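PDB 2JEK: RV1873 from Mycobacterium tuberculosis, which is of unknown function but belongs to the DUF1810 family and folds as a right-handed superhelix of short helices. Local coordinates for residues P19-V24 with H79-L84; E26-G31 with G35-F40; M109-R114 with A140-T145; A124-A127 with G133-R136. All blocks are in the same frame, centred on the assembly; numbering follows the deposited sequence.

Interaction 1: P19-V24 with H79-L84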
loop_
_atom_site.group_PDB
_atom_site.type_symbol
_atom_site.label_atom_id
_atom_site.label_comp_id
_atom_site.label_asym_id
_atom_site.label_seq_id
_atom_site.Cartn_x
_atom_site.Cartn_y
_atom_site.Cartn_z
ATOM N N PRO A 19 4.642 16.291 2.961
ATOM C CA PRO A 19 3.621 17.307 3.308
ATOM C C PRO A 19 2.347 16.759 3.926
ATOM O O PRO A 19 1.561 17.538 4.498
ATOM C CB PRO A 19 3.273 17.949 1.954
ATOM C CG PRO A 19 4.380 17.558 1.034
ATOM C CD PRO A 19 4.837 16.212 1.502
ATOM N N VAL A 20 2.120 15.455 3.799
ATOM C CA VAL A 20 0.833 14.883 4.208
ATOM C C VAL A 20 0.896 13.764 5.256
ATOM O O VAL A 20 -0.145 13.328 5.739
ATOM C CB VAL A 20 0.021 14.363 3.001
ATOM C CG1 VAL A 20 -0.265 15.499 2.003
ATOM C CG2 VAL A 20 0.742 13.199 2.331
ATOM N N TYR A 21 2.092 13.293 5.605
ATOM C CA TYR A 21 2.162 12.053 6.375
ATOM C C TYR A 21 1.467 12.123 7.734
ATOM O O TYR A 21 0.820 11.156 8.156
ATOM C CB TYR A 21 3.595 11.500 6.502
ATOM C CG TYR A 21 3.569 10.072 6.999
ATOM C CD1 TYR A 21 3.027 9.051 6.208
ATOM C CD2 TYR A 21 4.013 9.750 8.284
ATOM C CE1 TYR A 21 2.969 7.750 6.666
ATOM C CE2 TYR A 21 3.959 8.434 8.755
ATOM C CZ TYR A 21 3.424 7.451 7.940
ATOM O OH TYR A 21 3.351 6.151 8.378
ATOM N N ARG A 22 1.590 13.257 8.420
ATOM C CA ARG A 22 0.901 13.353 9.706
ATOM C C ARG A 22 -0.610 13.231 9.505
ATOM O O ARG A 22 -1.279 12.562 10.286
ATOM C CB ARG A 22 1.239 14.641 10.462
ATOM C CG ARG A 22 0.548 14.750 11.836
ATOM C CD ARG A 22 1.080 13.703 12.800
ATOM N NE ARG A 22 0.403 13.722 14.098
ATOM C CZ ARG A 22 0.858 13.097 15.179
ATOM N NH1 ARG A 22 1.995 12.409 15.120
ATOM N NH2 ARG A 22 0.179 13.161 16.319
ATOM N N SER A 23 -1.143 13.833 8.441
ATOM C CA SER A 23 -2.583 13.735 8.201
ATOM C C SER A 23 -2.976 12.296 7.851
ATOM O O SER A 23 -4.046 11.826 8.222
ATOM C CB SER A 23 -3.026 14.723 7.115
ATOM O OG SER A 23 -2.521 14.396 5.836
ATOM N N VAL A 24 -2.099 11.597 7.136
ATOM C CA VAL A 24 -2.324 10.189 6.825
ATOM C C VAL A 24 -2.493 9.378 8.100
ATOM O O VAL A 24 -3.475 8.639 8.259
ATOM C CB VAL A 24 -1.145 9.618 6.019
ATOM C CG1 VAL A 24 -1.290 8.091 5.842
ATOM C CG2 VAL A 24 -1.053 10.306 4.679
ATOM N N HIS A 79 4.400 -0.403 7.362
ATOM C CA HIS A 79 3.921 -1.273 8.428
ATOM C C HIS A 79 3.053 -0.488 9.413
ATOM O O HIS A 79 2.033 -0.995 9.904
ATOM C CB HIS A 79 5.083 -1.931 9.163
ATOM C CG HIS A 79 5.791 -2.976 8.359
ATOM N ND1 HIS A 79 5.257 -4.226 8.135
ATOM C CD2 HIS A 79 7.007 -2.975 7.768
ATOM C CE1 HIS A 79 6.110 -4.947 7.429
ATOM N NE2 HIS A 79 7.179 -4.210 7.191
ATOM N N GLU A 80 3.449 0.753 9.709
ATOM C CA GLU A 80 2.624 1.599 10.573
ATOM C C GLU A 80 1.225 1.775 9.998
ATOM O O GLU A 80 0.224 1.598 10.698
ATOM C CB GLU A 80 3.279 2.970 10.788
ATOM C CG GLU A 80 2.322 4.034 11.338
ATOM C CD GLU A 80 3.029 5.312 11.741
ATOM O OE1 GLU A 80 3.913 5.773 10.983
ATOM O OE2 GLU A 80 2.678 5.865 12.806
ATOM N N CYS A 81 1.154 2.092 8.708
ATOM C CA CYS A 81 -0.127 2.390 8.076
ATOM C C CYS A 81 -0.971 1.141 7.971
ATOM O O CYS A 81 -2.170 1.190 8.185
ATOM C CB CYS A 81 0.108 3.016 6.704
ATOM S SG CYS A 81 0.749 4.706 6.787
ATOM N N THR A 82 -0.345 0.019 7.638
ATOM C CA THR A 82 -1.049 -1.265 7.591
ATOM C C THR A 82 -1.604 -1.624 8.973
ATOM O O THR A 82 -2.767 -2.021 9.092
ATOM C CB THR A 82 -0.095 -2.360 7.084
ATOM O OG1 THR A 82 0.355 -2.000 5.773
ATOM C CG2 THR A 82 -0.768 -3.737 7.030
ATOM N N GLY A 83 -0.769 -1.464 10.003
ATOM C CA GLY A 83 -1.171 -1.764 11.377
ATOM C C GLY A 83 -2.333 -0.921 11.870
ATOM O O GLY A 83 -3.251 -1.429 12.552
ATOM N N LEU A 84 -2.324 0.367 11.510
ATOM C CA LEU A 84 -3.438 1.263 11.854
ATOM C C LEU A 84 -4.757 0.792 11.252
ATOM O O LEU A 84 -5.798 0.812 11.917
ATOM C CB LEU A 84 -3.138 2.708 11.433
ATOM C CG LEU A 84 -2.032 3.399 12.231
ATOM C CD1 LEU A 84 -1.662 4.727 11.582
ATOM C CD2 LEU A 84 -2.472 3.584 13.687
#
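Tyr21 and Glu80 supply the polar half of this contact between helix 21-29 and helix 74-87. Tyr21 OH donates a hydrogen bond to Glu80 OE1 at 2.7 Å. The acceptor lies in the plane of the phenol ring, at its edge, whereas the hydroxyl comes to OE1 from above the carboxylate plane, 44° out of it; the two planes are turned 57° against each other. Tyr21 reaches across because its CG is anti to the backbone N (chi1 -166°), while the Glu80 chain, extended beyond CG, comes out to meet it.

Sulfur makes the second set of contacts. Cys81 SG lies 3.8 Å from Tyr21 CE1 and 3.4 Å from Tyr21 OH, approaching the ring obliquely. It is a Cys sulfur-aromatic contact, with SG 4.9 Å from the Tyr21 ring centroid. One helical turn on from the tyrosine, Val24 CG1 adds an apolar touch to the same sulfur at 4.1 Å. Beyond the two segments, Arg77 makes a cation-pi contact with the Tyr21 ring, and Val41 packs on both Val24 and Cys81.

The phenol is thus held at its outer end: its proton is committed to a carboxylate oxygen that fixes the direction of the O-H, and the polarisable thiol beside it joins this polar bridge to the buried apolar layer between the helices.

Interaction 2: E26-G31 with G35-F40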
loop_
_atom_site.group_PDB
_atom_site.type_symbol
_atom_site.label_atom_id
_atom_site.label_comp_id
_atom_site.label_asym_id
_atom_site.label_seq_id
_atom_site.Cartn_x
_atom_site.Cartn_y
_atom_site.Cartn_z
ATOM N N GLU A 26 -3.171 10.457 11.111
ATOM C CA GLU A 26 -4.359 10.858 11.859
ATOM C C GLU A 26 -5.628 10.263 11.254
ATOM O O GLU A 26 -6.501 9.791 11.980
ATOM C CB GLU A 26 -4.463 12.385 11.975
ATOM C CG GLU A 26 -3.250 13.067 12.649
ATOM C CD GLU A 26 -3.218 12.923 14.168
ATOM O OE1 GLU A 26 -4.078 12.217 14.731
ATOM O OE2 GLU A 26 -2.321 13.528 14.798
ATOM N N GLU A 27 -5.718 10.251 9.926
ATOM C CA GLU A 27 -6.875 9.692 9.230
ATOM C C GLU A 27 -6.998 8.193 9.466
ATOM O O GLU A 27 -8.100 7.680 9.700
ATOM C CB GLU A 27 -6.789 10.007 7.731
ATOM C CG GLU A 27 -7.136 11.455 7.471
ATOM C CD GLU A 27 -6.774 11.946 6.106
ATOM O OE1 GLU A 27 -6.701 11.132 5.158
ATOM O OE2 GLU A 27 -6.597 13.179 5.984
ATOM N N LEU A 28 -5.871 7.488 9.408
ATOM C CA LEU A 28 -5.895 6.051 9.640
ATOM C C LEU A 28 -6.134 5.713 11.114
ATOM O O LEU A 28 -6.856 4.757 11.403
ATOM C CB LEU A 28 -4.625 5.392 9.104
ATOM C CG LEU A 28 -4.406 5.517 7.590
ATOM C CD1 LEU A 28 -3.097 4.815 7.227
ATOM C CD2 LEU A 28 -5.584 4.966 6.764
ATOM N N ARG A 29 -5.545 6.494 12.030
ATOM C CA ARG A 29 -5.847 6.363 13.471
ATOM C C ARG A 29 -7.345 6.507 13.742
ATOM O O ARG A 29 -7.890 5.807 14.600
ATOM C CB ARG A 29 -5.074 7.389 14.311
ATOM C CG ARG A 29 -3.599 7.071 14.518
ATOM C CD ARG A 29 -2.884 8.112 15.384
ATOM N NE ARG A 29 -1.455 7.811 15.529
ATOM C CZ ARG A 29 -0.567 8.604 16.126
ATOM N NH1 ARG A 29 -0.947 9.770 16.650
ATOM N NH2 ARG A 29 0.712 8.237 16.201
ATOM N N ALA A 30 -7.996 7.416 13.016
ATOM C CA ALA A 30 -9.431 7.688 13.186
ATOM C C ALA A 30 -10.327 6.729 12.393
ATOM O O ALA A 30 -11.555 6.745 12.536
ATOM C CB ALA A 30 -9.748 9.143 12.821
ATOM N N GLY A 31 -9.727 5.911 11.533
ATOM C CA GLY A 31 -10.476 4.929 10.759
ATOM C C GLY A 31 -11.168 5.397 9.482
ATOM O O GLY A 31 -12.105 4.750 9.001
ATOM N N GLY A 35 -7.744 12.294 2.680
ATOM C CA GLY A 35 -6.827 13.029 1.814
ATOM C C GLY A 35 -6.480 12.331 0.509
ATOM O O GLY A 35 -6.865 11.177 0.282
ATOM N N HIS A 36 -5.731 13.042 -0.335
ATOM C CA HIS A 36 -5.360 12.582 -1.666
ATOM C C HIS A 36 -3.947 12.040 -1.643
ATOM O O HIS A 36 -2.992 12.741 -2.009
ATOM C CB HIS A 36 -5.433 13.743 -2.663
ATOM C CG HIS A 36 -6.763 14.423 -2.703
ATOM N ND1 HIS A 36 -7.946 13.740 -2.887
ATOM C CD2 HIS A 36 -7.096 15.730 -2.589
ATOM C CE1 HIS A 36 -8.951 14.598 -2.882
ATOM N NE2 HIS A 36 -8.462 15.812 -2.707
ATOM N N TRP A 37 -3.806 10.788 -1.213
ATOM C CA TRP A 37 -2.471 10.251 -0.981
ATOM C C TRP A 37 -2.300 8.753 -1.214
ATOM O O TRP A 37 -1.238 8.219 -0.919
ATOM C CB TRP A 37 -1.984 10.612 0.430
ATOM C CG TRP A 37 -2.975 10.432 1.573
ATOM C CD1 TRP A 37 -3.571 11.429 2.298
ATOM C CD2 TRP A 37 -3.424 9.194 2.156
ATOM N NE1 TRP A 37 -4.364 10.895 3.283
ATOM C CE2 TRP A 37 -4.303 9.527 3.214
ATOM C CE3 TRP A 37 -3.179 7.839 1.881
ATOM C CZ2 TRP A 37 -4.924 8.552 4.007
ATOM C CZ3 TRP A 37 -3.796 6.869 2.673
ATOM C CH2 TRP A 37 -4.663 7.237 3.722
ATOM N N MET A 38 -3.310 8.075 -1.744
ATOM C CA MET A 38 -3.222 6.620 -1.820
ATOM C C MET A 38 -1.976 6.106 -2.547
ATOM O O MET A 38 -1.326 5.165 -2.097
ATOM C CB MET A 38 -4.479 6.007 -2.446
ATOM C CG MET A 38 -4.663 4.543 -2.103
ATOM S SD MET A 38 -5.009 4.313 -0.352
ATOM C CE MET A 38 -5.220 2.528 -0.297
ATOM N N TRP A 39 -1.656 6.715 -3.686
ATOM C CA TRP A 39 -0.646 6.191 -4.601
ATOM C C TRP A 39 0.716 6.043 -3.956
ATOM O O TRP A 39 1.480 5.144 -4.317
ATOM C CB TRP A 39 -0.508 7.048 -5.868
ATOM C CG TRP A 39 -1.788 7.648 -6.363
ATOM C CD1 TRP A 39 -2.628 7.143 -7.328
ATOM C CD2 TRP A 39 -2.371 8.879 -5.926
ATOM N NE1 TRP A 39 -3.699 7.986 -7.497
ATOM C CE2 TRP A 39 -3.567 9.056 -6.653
ATOM C CE3 TRP A 39 -2.001 9.850 -4.986
ATOM C CZ2 TRP A 39 -4.396 10.169 -6.468
ATOM C CZ3 TRP A 39 -2.828 10.956 -4.800
ATOM C CH2 TRP A 39 -4.012 11.103 -5.540
ATOM N N PHE A 40 1.023 6.924 -3.008
ATOM C CA PHE A 40 2.370 6.975 -2.446
ATOM C C PHE A 40 2.424 6.625 -0.951
ATOM O O PHE A 40 3.472 6.739 -0.327
ATOM C CB PHE A 40 3.059 8.314 -2.773
ATOM C CG PHE A 40 2.259 9.531 -2.413
ATOM C CD1 PHE A 40 2.175 9.967 -1.090
ATOM C CD2 PHE A 40 1.587 10.252 -3.401
ATOM C CE1 PHE A 40 1.445 11.097 -0.756
ATOM C CE2 PHE A 40 0.864 11.401 -3.077
ATOM C CZ PHE A 40 0.789 11.812 -1.746
HETATM O O HOH W 1 -4.715 13.843 4.213
#
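Two torsions set up the meeting of Glu27 and Trp37. Glu27 has CG anti to its carbonyl carbon (chi1 -75°) with an extended chain beyond, which carries the carboxylate straight out from helix 21-29. Trp37 takes the less common rotamer in which CG sits between the backbone N and the carbonyl carbon (chi1 45°), and this turns the pyrrole edge of the indole back toward that carboxylate.

Glu27 OE1 receives both donors. Gly35 N reaches it at 2.9 Å on the syn side but tilted out of the carboxylate plane, along a fairly straight bond of 158°; Trp37 NE1 comes from above the plane at 3.0 Å by a more bent one. The two arrive from opposite faces, and OE1 lies close to the plane of the indole. Water 1 links the other oxygen to the ring, donating to Glu27 OE2 at 2.7 Å and accepting a weak bond from Trp37 NE1. At the benzene end of the indole, Leu28 CD2 meets the edge at Trp37 CH2, 3.9 Å away.

Arg34 N adds a third N-H to Glu27 OE1, and a glycerol, probably from the crystallisation liquor, bonds to OE2. Helix 21-29 ends in a Schellman motif, with Gly31 at positive phi, before the turn that Glu27 holds. Three N-H donors on OE1 would probably stabilise the ionised carboxylate, and they tie turn and buried indole to one oxygen.

Interaction 3: M109-R114 with A140-T145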
loop_
_atom_site.group_PDB
_atom_site.type_symbol
_atom_site.label_atom_id
_atom_site.label_comp_id
_atom_site.label_asym_id
_atom_site.label_seq_id
_atom_site.Cartn_x
_atom_site.Cartn_y
_atom_site.Cartn_z
ATOM N N MET A 109 -1.350 -4.497 -0.616
ATOM C CA MET A 109 -1.088 -5.591 0.325
ATOM C C MET A 109 -0.651 -6.865 -0.403
ATOM O O MET A 109 0.225 -7.587 0.073
ATOM C CB MET A 109 -2.319 -5.866 1.197
ATOM C CG MET A 109 -2.747 -4.696 2.103
ATOM S SD MET A 109 -1.472 -4.211 3.296
ATOM C CE MET A 109 -0.601 -2.893 2.434
ATOM N N THR A 110 -1.251 -7.128 -1.557
ATOM C CA THR A 110 -0.919 -8.318 -2.351
ATOM C C THR A 110 0.545 -8.239 -2.782
ATOM O O THR A 110 1.297 -9.206 -2.636
ATOM C CB THR A 110 -1.840 -8.439 -3.574
ATOM O OG1 THR A 110 -3.188 -8.601 -3.117
ATOM C CG2 THR A 110 -1.459 -9.636 -4.441
ATOM N N LEU A 111 0.948 -7.080 -3.293
ATOM C CA LEU A 111 2.332 -6.863 -3.713
ATOM C C LEU A 111 3.316 -7.055 -2.562
ATOM O O LEU A 111 4.276 -7.831 -2.674
ATOM C CB LEU A 111 2.475 -5.452 -4.287
ATOM C CG LEU A 111 3.907 -4.969 -4.565
ATOM C CD1 LEU A 111 4.610 -5.860 -5.579
ATOM C CD2 LEU A 111 3.901 -3.517 -5.028
ATOM N N PHE A 112 3.093 -6.357 -1.453
ATOM C CA PHE A 112 4.070 -6.391 -0.370
ATOM C C PHE A 112 4.069 -7.733 0.359
ATOM O O PHE A 112 5.115 -8.188 0.819
ATOM C CB PHE A 112 3.925 -5.165 0.532
ATOM C CG PHE A 112 4.428 -3.919 -0.125
ATOM C CD1 PHE A 112 5.802 -3.680 -0.191
ATOM C CD2 PHE A 112 3.557 -3.007 -0.726
ATOM C CE1 PHE A 112 6.304 -2.546 -0.827
ATOM C CE2 PHE A 112 4.055 -1.877 -1.372
ATOM C CZ PHE A 112 5.426 -1.637 -1.420
ATOM N N ALA A 113 2.928 -8.411 0.384
ATOM C CA ALA A 113 2.893 -9.775 0.907
ATOM C C ALA A 113 3.745 -10.744 0.089
ATOM O O ALA A 113 4.282 -11.710 0.643
ATOM C CB ALA A 113 1.460 -10.274 1.014
ATOM N N ARG A 114 3.866 -10.499 -1.214
ATOM C CA ARG A 114 4.673 -11.348 -2.088
ATOM C C ARG A 114 6.139 -10.939 -2.062
ATOM O O ARG A 114 7.019 -11.716 -2.447
ATOM C CB ARG A 114 4.140 -11.321 -3.523
ATOM C CG ARG A 114 2.737 -11.897 -3.717
ATOM C CD ARG A 114 2.687 -13.416 -3.735
ATOM N NE ARG A 114 1.319 -13.899 -3.957
ATOM C CZ ARG A 114 1.010 -15.103 -4.437
ATOM N NH1 ARG A 114 1.966 -15.967 -4.768
ATOM N NH2 ARG A 114 -0.262 -15.442 -4.596
ATOM N N ALA A 140 -0.889 -11.948 -11.132
ATOM C CA ALA A 140 -0.548 -12.258 -12.522
ATOM C C ALA A 140 0.728 -11.542 -12.961
ATOM O O ALA A 140 1.618 -12.166 -13.547
ATOM C CB ALA A 140 -1.707 -11.928 -13.452
ATOM N N LEU A 141 0.823 -10.243 -12.674
ATOM C CA LEU A 141 2.000 -9.453 -13.048
ATOM C C LEU A 141 3.270 -9.916 -12.343
ATOM O O LEU A 141 4.373 -9.702 -12.853
ATOM C CB LEU A 141 1.783 -7.960 -12.755
ATOM C CG LEU A 141 0.894 -7.116 -13.672
ATOM C CD1 LEU A 141 0.586 -5.778 -13.013
ATOM C CD2 LEU A 141 1.565 -6.890 -15.034
ATOM N N LEU A 142 3.120 -10.528 -11.168
ATOM C CA LEU A 142 4.269 -10.995 -10.388
ATOM C C LEU A 142 4.716 -12.432 -10.685
ATOM O O LEU A 142 5.761 -12.865 -10.197
ATOM C CB LEU A 142 4.004 -10.860 -8.884
ATOM C CG LEU A 142 3.932 -9.442 -8.319
ATOM C CD1 LEU A 142 3.543 -9.514 -6.866
ATOM C CD2 LEU A 142 5.251 -8.684 -8.487
ATOM N N ALA A 143 3.927 -13.157 -11.472
ATOM C CA ALA A 143 4.179 -14.582 -11.715
ATOM C C ALA A 143 5.540 -14.798 -12.358
ATOM O O ALA A 143 6.301 -15.685 -11.961
ATOM C CB ALA A 143 3.074 -15.168 -12.586
ATOM N N VAL A 144 5.842 -13.953 -13.338
ATOM C CA VAL A 144 7.063 -14.064 -14.118
ATOM C C VAL A 144 7.958 -12.858 -13.839
ATOM O O VAL A 144 7.510 -11.707 -13.931
ATOM C CB VAL A 144 6.753 -14.186 -15.634
ATOM C CG1 VAL A 144 8.029 -14.391 -16.425
ATOM C CG2 VAL A 144 5.787 -15.333 -15.905
ATOM N N THR A 145 9.206 -13.139 -13.470
ATOM C CA THR A 145 10.208 -12.126 -13.125
ATOM C C THR A 145 10.527 -11.214 -14.301
ATOM O O THR A 145 11.351 -10.300 -14.188
ATOM C CB THR A 145 11.539 -12.785 -12.721
ATOM O OG1 THR A 145 12.068 -13.507 -13.846
ATOM C CG2 THR A 145 11.355 -13.727 -11.525
ATOM O OXT THR A 145 9.989 -11.382 -15.400
#
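Arg114 carries the flat group among the touching residues, and its guanidinium is turned away from Leu142. Its NE and NH2 turn instead to the Glu134 carboxylate, which sits somewhat to one side of the guanidinium plane and forms a salt bridge from OE1 to Arg114 NH2. What Leu142 meets is the aliphatic root of the arginine. Leu142 CD1 packs against Arg114 CB at 3.8 Å and Arg114 CG at 4.0 Å, the two side chains crossing at a slant. A bend at chi2 of Arg114 (-78°) leads the rest of the chain off toward the glutamate, leaving the methylenes to the leucine.

The remaining contact is purely apolar. Leu111 stands one helical turn before Arg114, and its CD1 touches both methyls of Leu142, CD1 at 4.0 Å and CD2 at 4.1 Å. With CG anti to the backbone N (chi1 170°), Leu111 swings its branch toward the C-terminal helix and meets Leu142 at about a right angle. Leu142 CD1 therefore rests against two residues of the same helix ridge, while the charged end of Arg114 is led off to the side, to Glu134.

The contact fastens the last turn of helix 136-143 to helix 101-115. Leu142 also packs on Leu62 of helix 62-70, while Leu111 touches Ala65 of that helix and Thr138 of helix 136-143, so the leucine pair lies where three helices converge. On another side of helix 101-115, Met109 and Ala113 pack on helix 120-129.

Interaction 4: A124-A127 with G133-R136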
loop_
_atom_site.group_PDB
_atom_site.type_symbol
_atom_site.label_atom_id
_atom_site.label_comp_id
_atom_site.label_asym_id
_atom_site.label_seq_id
_atom_site.Cartn_x
_atom_site.Cartn_y
_atom_site.Cartn_z
ATOM N N ALA A 124 -2.515 -10.308 7.222
ATOM C CA ALA A 124 -3.576 -10.099 8.212
ATOM C C ALA A 124 -4.635 -9.130 7.692
ATOM O O ALA A 124 -5.836 -9.332 7.916
ATOM C CB ALA A 124 -3.009 -9.604 9.534
ATOM N N LEU A 125 -4.199 -8.081 6.992
ATOM C CA LEU A 125 -5.150 -7.100 6.457
ATOM C C LEU A 125 -6.023 -7.782 5.396
ATOM O O LEU A 125 -7.255 -7.636 5.400
ATOM C CB LEU A 125 -4.428 -5.859 5.910
ATOM C CG LEU A 125 -5.291 -4.598 5.750
ATOM C CD1 LEU A 125 -4.405 -3.367 5.805
ATOM C CD2 LEU A 125 -6.090 -4.616 4.441
ATOM N N LEU A 126 -5.399 -8.542 4.500
ATOM C CA LEU A 126 -6.159 -9.282 3.484
ATOM C C LEU A 126 -7.140 -10.272 4.109
ATOM O O LEU A 126 -8.281 -10.424 3.644
ATOM C CB LEU A 126 -5.217 -9.991 2.504
ATOM C CG LEU A 126 -4.397 -9.058 1.598
ATOM C CD1 LEU A 126 -3.322 -9.808 0.822
ATOM C CD2 LEU A 126 -5.281 -8.263 0.626
ATOM N N ALA A 127 -6.704 -10.932 5.186
ATOM C CA ALA A 127 -7.552 -11.910 5.875
ATOM C C ALA A 127 -8.749 -11.225 6.529
ATOM O O ALA A 127 -9.877 -11.721 6.461
ATOM C CB ALA A 127 -6.735 -12.677 6.914
ATOM N N GLY A 133 -8.468 -12.976 0.294
ATOM C CA GLY A 133 -8.277 -12.883 -1.145
ATOM C C GLY A 133 -7.145 -11.940 -1.493
ATOM O O GLY A 133 -6.662 -11.187 -0.639
ATOM N N GLU A 134 -6.739 -11.985 -2.758
ATOM C CA GLU A 134 -5.614 -11.209 -3.265
ATOM C C GLU A 134 -6.012 -10.499 -4.543
ATOM O O GLU A 134 -6.978 -10.880 -5.203
ATOM C CB GLU A 134 -4.444 -12.132 -3.582
ATOM C CG GLU A 134 -3.639 -12.595 -2.382
ATOM C CD GLU A 134 -2.432 -13.413 -2.792
ATOM O OE1 GLU A 134 -2.616 -14.573 -3.216
ATOM O OE2 GLU A 134 -1.298 -12.896 -2.698
ATOM N N ASP A 135 -5.248 -9.477 -4.909
ATOM C CA ASP A 135 -5.496 -8.775 -6.146
ATOM C C ASP A 135 -5.039 -9.634 -7.310
ATOM O O ASP A 135 -3.851 -9.891 -7.479
ATOM C CB ASP A 135 -4.761 -7.441 -6.152
ATOM C CG ASP A 135 -5.119 -6.598 -7.331
ATOM O OD1 ASP A 135 -6.307 -6.221 -7.444
ATOM O OD2 ASP A 135 -4.231 -6.301 -8.151
ATOM N N ARG A 136 -6.015 -10.063 -8.101
ATOM C CA ARG A 136 -5.806 -10.949 -9.234
ATOM C C ARG A 136 -4.746 -10.440 -10.213
ATOM O O ARG A 136 -3.852 -11.177 -10.614
ATOM C CB ARG A 136 -7.142 -11.122 -9.956
ATOM C CG ARG A 136 -7.072 -12.010 -11.179
ATOM C CD ARG A 136 -8.451 -12.210 -11.800
ATOM N NE ARG A 136 -9.462 -12.624 -10.823
ATOM C CZ ARG A 136 -9.489 -13.795 -10.185
ATOM N NH1 ARG A 136 -8.550 -14.715 -10.389
ATOM N NH2 ARG A 136 -10.464 -14.042 -9.324
#
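The connection between helix 120-129 and helix 136-143 folds back over the helix it has just left, and Leu126 packs against Gly133 where it does so. The CA atoms of these two residues are 6.2 Å apart, close enough for the leucine side chain to meet the loop backbone directly. With CG anti to its carbonyl carbon (chi1 -67°), Leu126 lays its isobutyl group against the Gly133 carbonyl oxygen: Leu126 CD2 is 3.5 Å from Gly133 O, Leu126 CB 3.7 Å and Leu126 CG 3.8 Å. It is a van der Waals contact of a branched side chain with a peptide oxygen. The other methyl, Leu126 CD1, faces the next residue and approaches Glu134 CG at 4.3 Å, touching the aliphatic part of that side chain while its carboxylate is taken up by Arg114. Just before Gly133, Gly132 is joined to Leu126 by backbone hydrogen bonding, so polar and apolar contacts hold the loop at the same residue of the helix.

Further on, Asp135 occupies the N-cap position of helix 136-143. Its side chain caps a backbone N just inside that helix, and OD2 also bonds to Thr138 OG1.

Helix 101-115 packs against both parts of the contact: Leu126 packs on its Met109, Asp135 N probably donates a hydrogen bond to Thr110 OG1, and the Asp135 side chain touches Ser107. The preceding residue of helix 120-129, Leu125, points to a different neighbour and packs on Thr82, Val85 and Asn86 of helix 74-87.

How the interactions relate
From the N terminus, interaction 1 closes the longest loop, bringing helix 74-87 back to helix 21-29. Interaction 2 lies within that span as a short loop closed between the end of helix 21-29 and the residues leading into helix 38-41, and the two touch, Val24 packing on Trp37 and Leu28 on Cys81. Interaction 3 opens only after interaction 1 has closed; it joins helix 101-115 to the C-terminal helix 136-143, and the smaller loop of interaction 4 falls inside it. Thr110 and Arg114 connect this second pair through Asp135 and Glu134. Centres of interactions 1 and 3 are about 23 Å apart, on opposite sides of the chain's centre, yet Thr82 bridges the halves, touching Met109 and Leu125.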